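PDB 4LRL: HD domain protein from Enterococcus faecalis, which probably hydrolyses deoxyribonucleoside triphosphates to the deoxyribonucleoside and triphosphate, under allosteric control by bound nucleotides. Local coordinates for residues N117-E123 against Y191-V196; T157-T162 against V183-T188; R285-L289 against D337-G341; L303-F307 against K319-L325; E363-I368 against A475-K479. One frame throughout, in Å; residues are numbered along the deposited sequence.

Contact 1 (N117-E123 against Y191-V196); sequences NGWNDDE and YPNPQV
E123 meets Y191 and N193 with one carboxylate oxygen each. The side chains of E123 and Y191 come from opposite directions. The Y191 hydroxyl donates to OE2 of E123 at an OH–OE2 distance of 2.6 Å, on the syn lone pair. OE2 sits at the edge of the Y191 ring, near its plane; the carboxylate and ring planes are 69° apart. N193 comes in at a slant. Its ND2 gives OE1 of E123 a nearly straight bond of 2.6 Å that runs in the amide plane but reaches the oxygen from above the carboxylate plane. A bend at chi2 (-84°) turns the E123 carboxylate toward its two donors. Nearer the backbone, CB of E123 lies 3.6 Å from CG2 of V196. N193 is also the N-cap of helix 194-200: its OD1 accepts from N of Q195. The contact therefore joins the loop before helix 124-133 to the start of helix 194-200, within the helical HD domain. Q195 runs out extended beyond CG. Its NE2 donates to O of G118 at 2.9 Å, from above the carbonyl plane, and also to O of Y238. The amide lies 26° from the W119 ring plane, and OE1 of Q195 sits at the ring edge, 3.3 Å from CE3 of W119. One water accepts from N of N120 and ND2 of N193, and donates to OE1 of Q195 over 2.6 Å.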
# COMPACT_ATOMS: atom_id res chain seq x y z
N ASN C 117 -9.89 13.98 35.28
CA ASN C 117 -9.22 13.09 34.32
C ASN C 117 -9.28 13.59 32.87
O ASN C 117 -8.82 12.90 31.95
CB ASN C 117 -9.78 11.66 34.42
CG ASN C 117 -9.31 10.93 35.68
OD1 ASN C 117 -8.24 10.32 35.69
ND2 ASN C 117 -10.12 10.98 36.73
N GLY C 118 -9.83 14.78 32.67
CA GLY C 118 -10.14 15.29 31.34
C GLY C 118 -9.12 16.25 30.74
O GLY C 118 -8.17 16.65 31.41
N TRP C 119 -9.34 16.60 29.48
CA TRP C 119 -8.44 17.47 28.73
C TRP C 119 -8.93 18.91 28.77
O TRP C 119 -10.10 19.18 28.56
CB TRP C 119 -8.31 16.99 27.29
CG TRP C 119 -7.71 17.99 26.35
CD1 TRP C 119 -8.39 18.80 25.49
CD2 TRP C 119 -6.33 18.31 26.20
NE1 TRP C 119 -7.51 19.59 24.79
CE2 TRP C 119 -6.23 19.32 25.21
CE3 TRP C 119 -5.15 17.84 26.80
CZ2 TRP C 119 -5.01 19.86 24.80
CZ3 TRP C 119 -3.93 18.38 26.39
CH2 TRP C 119 -3.87 19.38 25.40
N ASN C 120 -8.01 19.82 29.05
CA ASN C 120 -8.32 21.24 29.10
C ASN C 120 -7.82 21.96 27.85
O ASN C 120 -6.62 22.24 27.72
CB ASN C 120 -7.71 21.85 30.37
CG ASN C 120 -7.86 23.36 30.42
OD1 ASN C 120 -8.54 23.97 29.59
ND2 ASN C 120 -7.21 23.97 31.41
N ASP C 121 -8.74 22.28 26.94
CA ASP C 121 -8.37 22.80 25.63
C ASP C 121 -7.68 24.17 25.64
O ASP C 121 -7.19 24.63 24.60
CB ASP C 121 -9.56 22.78 24.66
CG ASP C 121 -9.12 22.66 23.20
OD1 ASP C 121 -9.67 23.40 22.36
OD2 ASP C 121 -8.21 21.85 22.89
N ASP C 122 -7.62 24.81 26.81
CA ASP C 122 -6.75 25.98 26.99
C ASP C 122 -5.27 25.62 26.75
O ASP C 122 -4.47 26.49 26.41
CB ASP C 122 -6.93 26.63 28.37
CG ASP C 122 -8.20 27.48 28.47
OD1 ASP C 122 -8.65 27.75 29.61
OD2 ASP C 122 -8.74 27.87 27.41
N GLU C 123 -4.94 24.35 26.92
CA GLU C 123 -3.57 23.85 26.71
C GLU C 123 -3.22 23.59 25.25
O GLU C 123 -2.07 23.31 24.94
CB GLU C 123 -3.34 22.56 27.51
CG GLU C 123 -3.67 22.66 29.00
CD GLU C 123 -2.54 23.24 29.85
OE1 GLU C 123 -2.41 22.83 31.02
OE2 GLU C 123 -1.77 24.09 29.35
N TYR C 191 6.92 21.31 32.66
CA TYR C 191 5.55 21.85 32.64
C TYR C 191 4.58 21.01 33.49
O TYR C 191 4.62 19.78 33.43
CB TYR C 191 5.06 21.94 31.18
CG TYR C 191 3.81 22.77 30.99
CD1 TYR C 191 3.85 24.16 31.16
CD2 TYR C 191 2.60 22.18 30.63
CE1 TYR C 191 2.72 24.93 30.99
CE2 TYR C 191 1.46 22.94 30.45
CZ TYR C 191 1.53 24.31 30.62
OH TYR C 191 0.41 25.08 30.45
N PRO C 192 3.70 21.66 34.28
CA PRO C 192 2.91 20.95 35.29
C PRO C 192 1.81 20.00 34.78
O PRO C 192 1.35 19.14 35.54
CB PRO C 192 2.28 22.08 36.13
CG PRO C 192 2.99 23.33 35.72
CD PRO C 192 3.41 23.11 34.31
N ASN C 193 1.39 20.14 33.53
CA ASN C 193 0.33 19.30 32.98
C ASN C 193 0.89 18.06 32.27
O ASN C 193 1.42 18.15 31.15
CB ASN C 193 -0.54 20.13 32.03
CG ASN C 193 -1.87 19.47 31.71
OD1 ASN C 193 -2.03 18.25 31.84
ND2 ASN C 193 -2.84 20.28 31.27
N PRO C 194 0.76 16.88 32.92
CA PRO C 194 1.33 15.63 32.37
C PRO C 194 0.74 15.22 31.02
O PRO C 194 1.40 14.55 30.22
CB PRO C 194 1.00 14.59 33.45
CG PRO C 194 -0.16 15.19 34.22
CD PRO C 194 0.02 16.66 34.18
N GLN C 195 -0.51 15.62 30.76
CA GLN C 195 -1.13 15.36 29.46
C GLN C 195 -0.40 16.08 28.33
O GLN C 195 -0.18 15.52 27.26
CB GLN C 195 -2.60 15.76 29.47
CG GLN C 195 -3.41 15.16 30.60
CD GLN C 195 -4.79 15.77 30.69
OE1 GLN C 195 -5.17 16.61 29.86
NE2 GLN C 195 -5.56 15.35 31.70
N VAL C 196 -0.03 17.34 28.58
CA VAL C 196 0.71 18.15 27.62
C VAL C 196 2.12 17.59 27.38
O VAL C 196 2.54 17.42 26.22
CB VAL C 196 0.78 19.64 28.10
CG1 VAL C 196 1.69 20.46 27.19
CG2 VAL C 196 -0.62 20.26 28.20
O HOH W 1 -5.38 19.19 30.23

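Contact 2 (T157-T162 against V183-T188); sequences TVQIIT and VASVIT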
# COMPACT_ATOMS: atom_id res chain seq x y z
N THR C 157 17.50 24.00 21.66
CA THR C 157 16.07 24.18 21.47
C THR C 157 15.51 25.19 22.47
O THR C 157 14.83 26.14 22.08
CB THR C 157 15.30 22.84 21.60
OG1 THR C 157 15.72 21.96 20.56
CG2 THR C 157 13.80 23.06 21.47
N VAL C 158 15.82 24.99 23.75
CA VAL C 158 15.36 25.87 24.82
C VAL C 158 15.89 27.28 24.59
O VAL C 158 15.16 28.26 24.74
CB VAL C 158 15.76 25.34 26.23
CG1 VAL C 158 15.50 26.39 27.32
CG2 VAL C 158 15.02 24.04 26.53
N GLN C 159 17.17 27.37 24.21
CA GLN C 159 17.79 28.64 23.84
C GLN C 159 17.01 29.37 22.75
O GLN C 159 16.74 30.56 22.87
CB GLN C 159 19.23 28.42 23.36
CG GLN C 159 20.26 28.28 24.45
CD GLN C 159 21.67 28.18 23.89
OE1 GLN C 159 22.03 28.87 22.93
NE2 GLN C 159 22.48 27.31 24.48
N ILE C 160 16.66 28.65 21.68
CA ILE C 160 15.98 29.25 20.53
C ILE C 160 14.60 29.78 20.94
O ILE C 160 14.14 30.82 20.44
CB ILE C 160 15.85 28.23 19.37
CG1 ILE C 160 17.23 27.91 18.79
CG2 ILE C 160 14.90 28.76 18.28
CD1 ILE C 160 17.28 26.60 18.06
N ILE C 161 13.97 29.07 21.85
CA ILE C 161 12.66 29.42 22.33
C ILE C 161 12.73 30.62 23.26
O ILE C 161 11.88 31.50 23.21
CB ILE C 161 11.98 28.23 23.03
CG1 ILE C 161 11.60 27.16 22.00
CG2 ILE C 161 10.75 28.68 23.83
CD1 ILE C 161 11.23 25.82 22.60
N THR C 162 13.77 30.66 24.10
CA THR C 162 13.86 31.66 25.16
C THR C 162 14.79 32.85 24.84
O THR C 162 14.89 33.78 25.64
CB THR C 162 14.26 31.01 26.51
OG1 THR C 162 15.54 30.39 26.39
CG2 THR C 162 13.23 29.95 26.92
N VAL C 183 6.56 27.23 26.84
CA VAL C 183 6.83 26.33 25.70
C VAL C 183 8.09 25.48 25.95
O VAL C 183 8.10 24.27 25.70
CB VAL C 183 6.94 27.09 24.36
CG1 VAL C 183 7.39 26.17 23.23
CG2 VAL C 183 5.62 27.75 24.00
N ALA C 184 9.14 26.12 26.46
CA ALA C 184 10.41 25.47 26.72
C ALA C 184 10.28 24.41 27.80
O ALA C 184 10.89 23.34 27.71
CB ALA C 184 11.47 26.50 27.09
N SER C 185 9.47 24.71 28.82
CA SER C 185 9.21 23.79 29.93
C SER C 185 8.48 22.50 29.54
O SER C 185 8.60 21.49 30.23
CB SER C 185 8.42 24.50 31.04
OG SER C 185 7.08 24.76 30.66
N VAL C 186 7.74 22.54 28.43
CA VAL C 186 7.08 21.34 27.92
C VAL C 186 8.15 20.40 27.38
O VAL C 186 8.11 19.20 27.62
CB VAL C 186 6.04 21.64 26.79
CG1 VAL C 186 5.45 20.34 26.25
CG2 VAL C 186 4.94 22.52 27.30
N ILE C 187 9.11 20.98 26.67
CA ILE C 187 10.20 20.23 26.06
C ILE C 187 11.16 19.68 27.12
O ILE C 187 11.63 18.55 27.01
CB ILE C 187 10.92 21.08 24.98
CG1 ILE C 187 10.04 21.16 23.73
CG2 ILE C 187 12.27 20.50 24.61
CD1 ILE C 187 10.07 22.48 23.05
N THR C 188 11.43 20.46 28.16
CA THR C 188 12.29 20.01 29.25
C THR C 188 11.50 19.12 30.21
O THR C 188 12.07 18.57 31.16
CB THR C 188 12.92 21.19 30.03
OG1 THR C 188 11.90 21.89 30.75
CG2 THR C 188 13.63 22.14 29.09
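The carbonyl oxygen of V158 takes two donors from T162, its backbone N and its hydroxyl; OG1 of T162 lies 2.7 Å from O of V158. With chi1 at 61°, the hydroxyl folds back onto its own helix. CG2 of T162 is left facing the other helix, 3.9 Å from CB of A184. A184 is where three side chains of helix 153-162 converge. CG1 of V158 and CG2 of I161 meet its CB, each at 4.0 Å. Helices 153-162 and 179-187 pack almost antiparallel within the HD domain, with their local axes 9.5 Å apart at 169°. CA of V158 and CA of A184 are only 5.3 Å apart, as the alanine allows. On one flank I161 and I187 reach toward each other, tip to tip, with their CD1 atoms 3.6 Å apart. The I161 and V183 side chains cross at about a right angle, CD1 touching CG1. CG2 of T157 meets CD1 of I187, while OG1 of T157 is hydrogen-bonded to O of H153. This flank lies near the nickel site, with I187 close to H134 and T157 to D135. At the other flank, CG2 atoms of V158 and T188 touch at 3.5 Å.

Contact 3 (R285-L289 against D337-G341); sequences RAKEL and DSILG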
# COMPACT_ATOMS: atom_id res chain seq x y z
N ARG C 285 39.35 15.09 12.74
CA ARG C 285 40.62 15.41 12.08
C ARG C 285 40.70 16.89 11.75
O ARG C 285 41.74 17.50 11.95
CB ARG C 285 40.80 14.58 10.80
CG ARG C 285 42.19 14.71 10.15
CD ARG C 285 43.33 14.30 11.09
NE ARG C 285 44.63 14.35 10.41
CZ ARG C 285 45.81 14.18 11.01
NH1 ARG C 285 45.87 13.94 12.32
NH2 ARG C 285 46.93 14.25 10.31
N ALA C 286 39.61 17.45 11.25
CA ALA C 286 39.53 18.87 10.96
C ALA C 286 39.80 19.72 12.21
O ALA C 286 40.55 20.69 12.15
CB ALA C 286 38.20 19.22 10.35
N LYS C 287 39.19 19.34 13.33
CA LYS C 287 39.38 20.02 14.60
C LYS C 287 40.85 19.95 15.02
O LYS C 287 41.44 20.95 15.45
CB LYS C 287 38.47 19.41 15.68
CG LYS C 287 38.55 20.05 17.07
CD LYS C 287 37.34 19.63 17.94
CE LYS C 287 37.67 19.61 19.44
NZ LYS C 287 37.82 20.95 20.05
N GLU C 288 41.45 18.77 14.88
CA GLU C 288 42.84 18.55 15.29
C GLU C 288 43.80 19.36 14.46
O GLU C 288 44.77 19.92 14.98
CB GLU C 288 43.22 17.08 15.19
CG GLU C 288 42.68 16.25 16.33
CD GLU C 288 42.85 14.77 16.07
OE1 GLU C 288 42.70 14.34 14.90
OE2 GLU C 288 43.14 14.03 17.05
N LEU C 289 43.54 19.41 13.15
CA LEU C 289 44.38 20.13 12.21
C LEU C 289 44.33 21.64 12.48
O LEU C 289 45.34 22.32 12.42
CB LEU C 289 44.00 19.80 10.77
CG LEU C 289 44.45 18.45 10.21
CD1 LEU C 289 43.83 18.23 8.83
CD2 LEU C 289 45.96 18.32 10.14
N ASP C 337 46.61 17.15 3.82
CA ASP C 337 46.73 16.15 4.85
C ASP C 337 46.11 14.90 4.27
O ASP C 337 44.99 14.93 3.77
CB ASP C 337 46.00 16.57 6.12
CG ASP C 337 46.02 15.48 7.19
OD1 ASP C 337 47.12 15.15 7.69
OD2 ASP C 337 44.93 14.94 7.51
N SER C 338 46.85 13.80 4.33
CA SER C 338 46.43 12.53 3.74
C SER C 338 45.12 12.02 4.35
O SER C 338 44.17 11.69 3.63
CB SER C 338 47.56 11.50 3.89
OG SER C 338 47.11 10.18 3.62
N ILE C 339 45.07 11.99 5.68
CA ILE C 339 43.93 11.47 6.41
C ILE C 339 42.65 12.27 6.16
O ILE C 339 41.59 11.70 5.88
CB ILE C 339 44.26 11.36 7.93
CG1 ILE C 339 45.30 10.26 8.16
CG2 ILE C 339 42.99 11.12 8.77
CD1 ILE C 339 45.96 10.29 9.53
N LEU C 340 42.75 13.60 6.25
CA LEU C 340 41.57 14.46 6.06
C LEU C 340 41.04 14.36 4.62
O LEU C 340 39.84 14.13 4.42
CB LEU C 340 41.87 15.92 6.43
CG LEU C 340 40.62 16.82 6.43
CD1 LEU C 340 39.86 16.71 7.76
CD2 LEU C 340 40.96 18.27 6.12
N GLY C 341 41.93 14.53 3.65
CA GLY C 341 41.58 14.44 2.24
C GLY C 341 40.84 13.16 1.91
O GLY C 341 39.80 13.19 1.26
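R285 and L340 lie closest in backbone, with CA atoms 6.2 Å apart, where helix 270-291 passes the start of helix 338-348. R285 grips D337 side-on with two nitrogens. NE donates to OD2 of D337 at 3.0 Å, and NH2 to OD1 at 2.8 Å; both bonds are fairly straight. The carboxylate lies at the edge of the guanidinium, but the two planes are turned 37° apart. NE meets OD2 from above the carboxylate plane; NH2 meets OD1 on the syn side, tilted out of that plane. The bend at chi2 (58°) in the arginine chain brings NE round to the aspartate. D337 is the N-cap of helix 338-348: its OD2 also accepts from N of L340, at 2.9 Å. The two donors reach OD2 from opposite faces of the carboxylate. The salt bridge thus ties helix 270-291 to the capped start of helix 338-348, inside the HD-associated region. Nearby positive charge and the helix start would probably favour the ionised aspartate. The guanidinium is sandwiched between apolar groups. CD1 of I339 lies over the centre of one face, 4.1 Å above the plane, and CD2 of L289 over the rim of the opposite face. NH1 of R285 bonds to OH of Y384, giving the group a further hold. Beside the salt bridge, L340 packs against helix 270-291. Its CD1 meets N of A286 at 3.6 Å and CB of R285 at 3.8 Å. CB of L340 meets CD1 of L289 at 3.9 Å, while W332 touches A286 and L340.

Contact 4 (L303-F307 against K319-L325); sequences LLVPF and KLDDGVL
L320 faces F307 from the opposite direction and puts a methyl over the ring. This is a CH-pi contact: CD1 of L320 lies 3.9 Å from the centroid of the F307 ring, 27° off the normal and displaced toward the rim near CE2. It belongs to a small apolar core in the HD-associated region, where L303 and L304, leading into short helix 305-308, and F307 within it pack on K319, L320 and the first turn of helix 322-332. The other methyl of L320 turns to the backbone, with CD2 3.7 Å from O of L303. The L303 and V324 side chains cross at about a right angle, with CD1 of L303 3.9 Å from CG2 of V324. CD2 of L303 rests on the extended K319 chain, 3.9 Å from CD of K319. Both branches of L304 reach CD2 of L325, CD1 at 3.9 Å and CD2 at 4.0 Å, again with the side chains nearly at right angles. Around this first shell lie further rings. F307 stacks with F312 and meets F145 edge-to-face, and F145 also touches L304 and L320. Outside the apolar group, L303 packs on Q331 of the second subunit and V324 on T327 of that subunit. The contact therefore borders a subunit interface. Helix 322-332 is fixed at its start by D321, the N-cap. OD1 of D321 forms a salt bridge with R69. With chi1 of D321 at 57°, OD2 reaches N of V324 and accepts from it at 3.0 Å, nearly in line with the aspartate C-O bond.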
# COMPACT_ATOMS: atom_id res chain seq x y z
N LEU C 303 32.42 28.98 9.03
CA LEU C 303 31.22 28.70 9.84
C LEU C 303 31.43 27.57 10.85
O LEU C 303 30.62 27.40 11.76
CB LEU C 303 30.01 28.42 8.94
CG LEU C 303 29.56 29.45 7.90
CD1 LEU C 303 28.36 28.92 7.10
CD2 LEU C 303 29.24 30.81 8.51
N LEU C 304 32.51 26.81 10.69
CA LEU C 304 32.86 25.76 11.66
C LEU C 304 33.89 26.20 12.70
O LEU C 304 34.05 25.56 13.74
CB LEU C 304 33.37 24.51 10.96
CG LEU C 304 32.37 23.47 10.45
CD1 LEU C 304 33.16 22.31 9.86
CD2 LEU C 304 31.44 22.99 11.55
N VAL C 305 34.59 27.30 12.39
CA VAL C 305 35.67 27.78 13.23
C VAL C 305 35.25 28.03 14.69
O VAL C 305 35.96 27.59 15.60
CB VAL C 305 36.38 29.01 12.58
CG1 VAL C 305 37.43 29.61 13.51
CG2 VAL C 305 37.00 28.61 11.25
N PRO C 306 34.09 28.69 14.93
CA PRO C 306 33.63 28.86 16.32
C PRO C 306 33.48 27.54 17.07
O PRO C 306 33.66 27.50 18.28
CB PRO C 306 32.25 29.51 16.15
CG PRO C 306 32.30 30.18 14.84
CD PRO C 306 33.16 29.32 13.97
N PHE C 307 33.17 26.48 16.33
CA PHE C 307 33.01 25.15 16.91
C PHE C 307 34.35 24.42 17.11
O PHE C 307 34.52 23.71 18.11
CB PHE C 307 32.01 24.33 16.07
CG PHE C 307 30.67 25.00 15.96
CD1 PHE C 307 29.68 24.76 16.90
CD2 PHE C 307 30.42 25.93 14.95
CE1 PHE C 307 28.45 25.41 16.83
CE2 PHE C 307 29.21 26.59 14.87
CZ PHE C 307 28.22 26.33 15.81
N LYS C 319 23.43 28.96 11.63
CA LYS C 319 23.88 29.07 10.25
C LYS C 319 24.24 27.71 9.70
O LYS C 319 24.44 27.57 8.49
CB LYS C 319 25.10 29.99 10.16
CG LYS C 319 24.79 31.48 10.19
CD LYS C 319 26.07 32.29 10.25
CE LYS C 319 25.80 33.79 10.18
NZ LYS C 319 27.00 34.55 10.66
N LEU C 320 24.34 26.72 10.59
CA LEU C 320 24.80 25.40 10.21
C LEU C 320 23.68 24.49 9.70
O LEU C 320 22.60 24.45 10.27
CB LEU C 320 25.49 24.72 11.38
CG LEU C 320 26.86 25.21 11.83
CD1 LEU C 320 27.32 24.30 12.94
CD2 LEU C 320 27.87 25.22 10.68
N ASP C 321 23.98 23.76 8.62
CA ASP C 321 23.09 22.74 8.04
C ASP C 321 23.93 21.71 7.27
O ASP C 321 25.15 21.82 7.24
CB ASP C 321 22.03 23.39 7.14
CG ASP C 321 22.63 24.22 6.01
OD1 ASP C 321 22.12 25.34 5.77
OD2 ASP C 321 23.59 23.77 5.36
N ASP C 322 23.29 20.70 6.67
CA ASP C 322 24.03 19.64 5.96
C ASP C 322 24.87 20.16 4.78
O ASP C 322 25.97 19.67 4.51
CB ASP C 322 23.09 18.52 5.48
CG ASP C 322 22.30 17.86 6.62
OD1 ASP C 322 21.37 17.08 6.32
OD2 ASP C 322 22.60 18.11 7.81
N GLY C 323 24.33 21.16 4.08
CA GLY C 323 24.99 21.73 2.93
C GLY C 323 26.27 22.49 3.25
O GLY C 323 27.18 22.56 2.43
N VAL C 324 26.32 23.07 4.45
CA VAL C 324 27.53 23.74 4.90
C VAL C 324 28.66 22.72 5.03
O VAL C 324 29.74 22.92 4.48
CB VAL C 324 27.30 24.51 6.24
CG1 VAL C 324 28.63 24.93 6.86
CG2 VAL C 324 26.42 25.74 6.01
N LEU C 325 28.38 21.61 5.72
CA LEU C 325 29.37 20.56 5.95
C LEU C 325 29.89 19.94 4.66
O LEU C 325 31.10 19.85 4.45
CB LEU C 325 28.83 19.47 6.88
CG LEU C 325 28.66 19.85 8.36
CD1 LEU C 325 28.20 18.65 9.15
CD2 LEU C 325 29.95 20.36 8.93

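Contact 5 (E363-I368 against A475-K479); sequences ESAATI and ALVLK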
# COMPACT_ATOMS: atom_id res chain seq x y z
N GLU C 363 37.11 -9.31 26.70
CA GLU C 363 37.77 -10.49 26.18
C GLU C 363 38.28 -10.29 24.75
O GLU C 363 39.22 -10.95 24.33
CB GLU C 363 36.89 -11.75 26.31
CG GLU C 363 35.74 -11.87 25.30
CD GLU C 363 34.97 -13.19 25.42
OE1 GLU C 363 33.98 -13.35 24.68
OE2 GLU C 363 35.35 -14.07 26.24
N SER C 364 37.66 -9.36 24.03
CA SER C 364 38.03 -9.04 22.65
C SER C 364 39.13 -7.98 22.56
O SER C 364 39.75 -7.82 21.51
CB SER C 364 36.80 -8.55 21.87
OG SER C 364 35.89 -9.60 21.62
N ALA C 365 39.35 -7.27 23.66
CA ALA C 365 40.17 -6.07 23.69
C ALA C 365 41.59 -6.26 23.12
O ALA C 365 42.01 -5.49 22.26
CB ALA C 365 40.23 -5.50 25.11
N ALA C 366 42.30 -7.27 23.62
CA ALA C 366 43.67 -7.54 23.16
C ALA C 366 43.71 -7.90 21.66
O ALA C 366 44.68 -7.56 20.96
CB ALA C 366 44.32 -8.61 23.99
N THR C 367 42.67 -8.57 21.18
CA THR C 367 42.60 -8.97 19.78
C THR C 367 42.36 -7.76 18.89
O THR C 367 43.00 -7.63 17.83
CB THR C 367 41.52 -10.05 19.54
OG1 THR C 367 41.95 -11.28 20.12
CG2 THR C 367 41.28 -10.29 18.05
N ILE C 368 41.45 -6.88 19.30
CA ILE C 368 41.17 -5.66 18.56
C ILE C 368 42.45 -4.82 18.44
O ILE C 368 42.75 -4.29 17.38
CB ILE C 368 39.99 -4.86 19.20
CG1 ILE C 368 38.66 -5.51 18.82
CG2 ILE C 368 39.99 -3.38 18.75
CD1 ILE C 368 37.50 -5.11 19.72
N ALA C 475 31.53 -11.89 12.21
CA ALA C 475 31.98 -11.74 13.59
C ALA C 475 33.49 -11.85 13.76
O ALA C 475 34.20 -12.50 12.99
CB ALA C 475 31.27 -12.74 14.49
N LEU C 476 33.98 -11.19 14.81
CA LEU C 476 35.36 -11.30 15.22
C LEU C 476 35.53 -12.67 15.88
O LEU C 476 34.79 -13.00 16.81
CB LEU C 476 35.65 -10.23 16.26
CG LEU C 476 37.08 -9.81 16.49
CD1 LEU C 476 37.24 -8.45 15.85
CD2 LEU C 476 37.32 -9.71 17.98
N VAL C 477 36.47 -13.47 15.38
CA VAL C 477 36.74 -14.76 16.02
C VAL C 477 37.97 -14.71 16.90
O VAL C 477 39.07 -14.35 16.45
CB VAL C 477 36.86 -15.97 15.03
CG1 VAL C 477 35.48 -16.52 14.67
CG2 VAL C 477 37.69 -15.63 13.78
N LEU C 478 37.77 -15.05 18.16
CA LEU C 478 38.85 -15.19 19.11
C LEU C 478 39.43 -16.58 18.94
O LEU C 478 38.70 -17.58 18.92
CB LEU C 478 38.36 -14.97 20.54
CG LEU C 478 37.45 -13.75 20.76
CD1 LEU C 478 36.90 -13.76 22.18
CD2 LEU C 478 38.17 -12.43 20.46
N LYS C 479 40.75 -16.65 18.80
CA LYS C 479 41.44 -17.90 18.60
C LYS C 479 41.47 -18.68 19.91
O LYS C 479 41.60 -18.08 20.99
CB LYS C 479 42.87 -17.63 18.11
CG LYS C 479 42.96 -16.74 16.87
CD LYS C 479 43.12 -17.53 15.59
CE LYS C 479 42.99 -16.61 14.39
NZ LYS C 479 43.81 -17.08 13.24
O HOH W 2 42.39 -14.18 19.28
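The apolar contacts come from two leucines, L476 and L478, which point from the chain end toward the helix. L478 sends its two branches to different places. The side chains of L478 and E363 cross at about a right angle; CD1 of L478 is 3.8 Å from CD of E363. It touches CG of E363 as well. L476 and T367 slide past each other in opposite directions, with CD2 of L476 and CG2 of T367 4.0 Å apart. Chi1 of T367 (-71°) sets that methyl anti to the backbone N and places OG1 beside the backbone N, where it meets CD2 of L478 and a water. Deeper in, CD1 of L476 meets CG1 of I368 at a loose 4.4 Å. The hydroxyl contacts are of another kind. OG of S364 lies 3.9 Å from CD2 of L476 and 3.8 Å from CD2 of L478, so it simply abuts two methyl groups. Its polar partner is O of N360, one turn back on the helix. The polar link across the contact is made by water. One water is 3.1 Å from OG1 of T367 and accepts from N of K479 at 3.0 Å. K479 forms a cation-pi contact with Y470. The arrangement is that of a C-terminal tail laid across a helix: strand 475-476, from the two-stranded antiparallel hairpin with 471-472, continues as an extended chain over helix 361-377.

Overall arrangement
Contacts 1 and 2 lie in the HD domain and touch: Y191 and V196 of contact 1 pack on V186 of contact 2. Contact 2 is apolar and close to the metal site, while contact 1 is farther out, more polar and partly hydrated. Contacts 3 and 4 share the HD-associated region, with centres about 17 Å apart. The helices of contact 4 lie between those of contact 3 along the chain. Contact 4 is the most buried and borders a second subunit; contact 3 adds a salt bridge farther out. Contact 5, farthest from the chain's centre, sets the C-terminal strand and tail on helix 361-377 by apolar contacts and one water bridge, with L478 and E363 exposed and L476 buried.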